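Local structure of BauA (Acinetobacter baumannii, 6HCP) at residues D214-K222 and K271-D279. The protein is a TonB-dependent outer-membrane receptor that takes up iron as its complex with the siderophore preacinetobactin. Numbering follows the deposited sequence.
Sequences DAAVNDQSK and KADTLLSPD. With EDO (1,2-ethanediol), chain B.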
loop_
_atom_site.group_PDB
_atom_site.type_symbol
_atom_site.label_atom_id
_atom_site.label_comp_id
_atom_site.label_asym_id
_atom_site.label_seq_id
_atom_site.Cartn_x
_atom_site.Cartn_y
_atom_site.Cartn_z
ATOM N N ASP A 214 -11.495 -16.937 -1.437
ATOM C CA ASP A 214 -11.611 -15.632 -2.036
ATOM C C ASP A 214 -10.275 -15.203 -2.624
ATOM O O ASP A 214 -9.244 -15.267 -1.966
ATOM C CB ASP A 214 -12.035 -14.591 -1.001
ATOM C CG ASP A 214 -13.451 -14.774 -0.514
ATOM O OD1 ASP A 214 -14.211 -15.475 -1.194
ATOM O OD2 ASP A 214 -13.814 -14.082 0.440
ATOM N N ALA A 215 -10.337 -14.671 -3.840
ATOM C CA ALA A 215 -9.150 -14.186 -4.549
ATOM C C ALA A 215 -9.095 -12.663 -4.420
ATOM O O ALA A 215 -9.776 -12.081 -3.564
ATOM C CB ALA A 215 -9.201 -14.605 -6.010
ATOM N N ALA A 216 -8.282 -12.020 -5.272
ATOM C CA ALA A 216 -7.954 -10.610 -5.075
ATOM C C ALA A 216 -9.000 -9.705 -5.718
ATOM O O ALA A 216 -9.112 -8.534 -5.384
ATOM C CB ALA A 216 -6.579 -10.318 -5.596
ATOM N N VAL A 217 -9.779 -10.247 -6.652
ATOM C CA VAL A 217 -10.857 -9.503 -7.256
ATOM C C VAL A 217 -12.082 -9.567 -6.337
ATOM O O VAL A 217 -12.390 -10.637 -5.806
ATOM C CB VAL A 217 -11.147 -10.053 -8.668
ATOM C CG1 VAL A 217 -12.436 -9.513 -9.267
ATOM C CG2 VAL A 217 -9.974 -9.767 -9.596
ATOM N N ASN A 218 -12.878 -8.489 -6.307
ATOM C CA ASN A 218 -14.139 -8.483 -5.537
ATOM C C ASN A 218 -15.043 -9.645 -5.970
ATOM O O ASN A 218 -15.297 -9.826 -7.156
ATOM C CB ASN A 218 -14.937 -7.193 -5.704
ATOM C CG ASN A 218 -14.261 -5.970 -5.115
ATOM O OD1 ASN A 218 -13.339 -6.077 -4.314
ATOM N ND2 ASN A 218 -14.714 -4.795 -5.520
ATOM N N ASP A 219 -15.540 -10.398 -4.980
ATOM C CA ASP A 219 -16.551 -11.444 -5.171
ATOM C C ASP A 219 -16.051 -12.543 -6.126
ATOM O O ASP A 219 -16.852 -13.289 -6.684
ATOM C CB ASP A 219 -17.832 -10.889 -5.787
ATOM C CG ASP A 219 -18.612 -9.985 -4.848
ATOM O OD1 ASP A 219 -18.469 -10.169 -3.616
ATOM O OD2 ASP A 219 -19.252 -9.031 -5.360
ATOM N N GLN A 220 -14.735 -12.689 -6.241
ATOM C CA GLN A 220 -14.155 -13.773 -7.033
ATOM C C GLN A 220 -13.483 -14.754 -6.083
ATOM O O GLN A 220 -12.770 -14.352 -5.197
ATOM C CB GLN A 220 -13.142 -13.205 -8.022
ATOM C CG GLN A 220 -12.602 -14.225 -9.011
ATOM C CD GLN A 220 -11.702 -13.551 -10.022
ATOM O OE1 GLN A 220 -10.504 -13.408 -9.799
ATOM N NE2 GLN A 220 -12.294 -13.071 -11.117
ATOM N N SER A 221 -13.751 -16.044 -6.276
ATOM C CA SER A 221 -13.072 -17.082 -5.544
ATOM C C SER A 221 -12.540 -18.125 -6.529
ATOM O O SER A 221 -13.095 -18.312 -7.607
ATOM C CB SER A 221 -13.998 -17.697 -4.517
ATOM O OG SER A 221 -15.042 -18.389 -5.158
ATOM N N LYS A 222 -11.404 -18.721 -6.178
ATOM C CA LYS A 222 -10.660 -19.616 -7.053
ATOM C C LYS A 222 -10.377 -20.923 -6.323
ATOM O O LYS A 222 -9.862 -20.900 -5.209
ATOM C CB LYS A 222 -9.335 -18.974 -7.453
ATOM C CG LYS A 222 -9.457 -17.722 -8.304
ATOM C CD LYS A 222 -8.115 -17.110 -8.543
ATOM C CE LYS A 222 -8.131 -15.957 -9.511
ATOM N NZ LYS A 222 -6.819 -15.267 -9.525
ATOM N N LYS A 271 -11.613 0.778 -10.550
ATOM C CA LYS A 271 -10.465 0.308 -9.777
ATOM C C LYS A 271 -10.203 -1.165 -10.110
ATOM O O LYS A 271 -11.133 -1.936 -10.440
ATOM C CB LYS A 271 -10.668 0.579 -8.280
ATOM C CG LYS A 271 -11.908 -0.007 -7.646
ATOM C CD LYS A 271 -12.002 0.364 -6.161
ATOM C CE LYS A 271 -13.252 -0.170 -5.492
ATOM N NZ LYS A 271 -13.332 -1.650 -5.576
ATOM N N ALA A 272 -8.946 -1.562 -9.917
ATOM C CA ALA A 272 -8.409 -2.791 -10.486
ATOM C C ALA A 272 -9.103 -4.037 -9.928
ATOM O O ALA A 272 -9.129 -5.069 -10.608
ATOM C CB ALA A 272 -6.912 -2.840 -10.281
ATOM N N ASP A 273 -9.688 -3.966 -8.715
ATOM C CA ASP A 273 -10.279 -5.154 -8.104
ATOM C C ASP A 273 -11.781 -5.267 -8.421
ATOM O O ASP A 273 -12.440 -6.142 -7.919
ATOM C CB ASP A 273 -10.032 -5.227 -6.588
ATOM C CG ASP A 273 -10.528 -4.020 -5.806
ATOM O OD1 ASP A 273 -11.076 -3.095 -6.424
ATOM O OD2 ASP A 273 -10.322 -3.991 -4.579
ATOM N N THR A 274 -12.283 -4.462 -9.355
ATOM C CA THR A 274 -13.674 -4.497 -9.771
ATOM C C THR A 274 -13.922 -5.767 -10.608
ATOM O O THR A 274 -13.195 -6.026 -11.534
ATOM C CB THR A 274 -14.018 -3.246 -10.585
ATOM O OG1 THR A 274 -13.702 -2.066 -9.839
ATOM C CG2 THR A 274 -15.456 -3.192 -11.040
ATOM N N LEU A 275 -15.067 -6.412 -10.390
ATOM C CA LEU A 275 -15.539 -7.496 -11.237
ATOM C C LEU A 275 -16.689 -6.963 -12.096
ATOM O O LEU A 275 -17.710 -6.546 -11.581
ATOM C CB LEU A 275 -16.013 -8.659 -10.367
ATOM C CG LEU A 275 -16.555 -9.842 -11.157
ATOM C CD1 LEU A 275 -15.478 -10.432 -12.060
ATOM C CD2 LEU A 275 -17.133 -10.893 -10.230
ATOM N N LEU A 276 -16.502 -6.977 -13.412
ATOM C CA LEU A 276 -17.486 -6.396 -14.345
ATOM C C LEU A 276 -18.387 -7.466 -14.978
ATOM O O LEU A 276 -19.100 -7.202 -15.945
ATOM C CB LEU A 276 -16.734 -5.610 -15.415
ATOM C CG LEU A 276 -16.078 -4.321 -14.932
ATOM C CD1 LEU A 276 -15.414 -3.601 -16.083
ATOM C CD2 LEU A 276 -17.101 -3.402 -14.252
ATOM N N SER A 277 -18.368 -8.663 -14.404
ATOM C CA SER A 277 -19.244 -9.748 -14.801
ATOM C C SER A 277 -20.069 -10.158 -13.586
ATOM O O SER A 277 -19.693 -9.845 -12.457
ATOM C CB SER A 277 -18.412 -10.926 -15.350
ATOM O OG SER A 277 -17.583 -10.523 -16.442
ATOM N N PRO A 278 -21.149 -10.946 -13.759
ATOM C CA PRO A 278 -22.007 -11.318 -12.634
ATOM C C PRO A 278 -21.242 -11.956 -11.469
ATOM O O PRO A 278 -20.464 -12.885 -11.659
ATOM C CB PRO A 278 -23.012 -12.304 -13.252
ATOM C CG PRO A 278 -23.074 -11.926 -14.717
ATOM C CD PRO A 278 -21.709 -11.367 -15.053
ATOM N N ASP A 279 -21.535 -11.493 -10.239
ATOM C CA ASP A 279 -20.929 -12.038 -9.040
ATOM C C ASP A 279 -21.303 -13.516 -8.905
ATOM O O ASP A 279 -20.483 -14.301 -8.447
ATOM C CB ASP A 279 -21.258 -11.222 -7.769
ATOM C CG ASP A 279 -22.708 -10.790 -7.599
ATOM O OD1 ASP A 279 -23.595 -11.482 -8.152
ATOM O OD2 ASP A 279 -22.950 -9.768 -6.891
HETATM C C1 EDO B . -16.320 -4.521 -7.633
HETATM O O1 EDO B . -16.805 -5.767 -8.109
HETATM C C2 EDO B . -17.572 -3.760 -7.271
HETATM O O2 EDO B . -18.568 -4.460 -8.026
#
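Lys271 and Asn218 meet where two loops at one end of the BauA β-barrel pack together, on what is the extracellular side in TonB-dependent receptors. Residues 214-222 form the tip of the hairpin joining strands 202-212 and 221-234, closed by a type II turn from Val217 to Gln220; residues 271-279 belong to the long loop before strand 282-297. The Lys271 chain crosses the Asn218 side chain at about a right angle and brings NZ within 3.4 Å of Asn218 ND2, a pair of donors that do not bond. The ammonium is instead held by a salt bridge to Asp273 OD1, at 2.8 Å, which its bent last torsion makes possible. Lys271 also opens a type I turn, its O accepting from both the amide and the hydroxyl of Thr274, with OG1 at 2.6 Å. Asp273 O takes the one hydrogen bond between the segments, from Asn218 N, 2.9 Å and nearly straight at 169°. The Asp273 carboxylate, suited here because it holds Lys271, is turned 46° from the Asn218 amide plane. Beyond Thr274, Leu275 CB and CD2 pack against Asn218 O, which is 3.5 Å from CB. Leu275 CB also lies 3.8 Å from Val217 CG1, the methyl opposite the backbone N (chi1 169°), and the two side chains cross at about a right angle. Leu275 N donates to O1 of an ethanediol, probably from the crystallisation liquor, 2.9 Å away. Last comes Asp279, side by side with Asp219. Asp219 is third in the type II turn, where its positive phi suits aspartate better than β-branched residues. Lys268 of the second subunit salt-bridges Asp219 OD2 and forms a weak, long ion pair with Asp279, probably easing their repulsion; Asp219 OD2 stands 4.1 Å from Asp279 OD2.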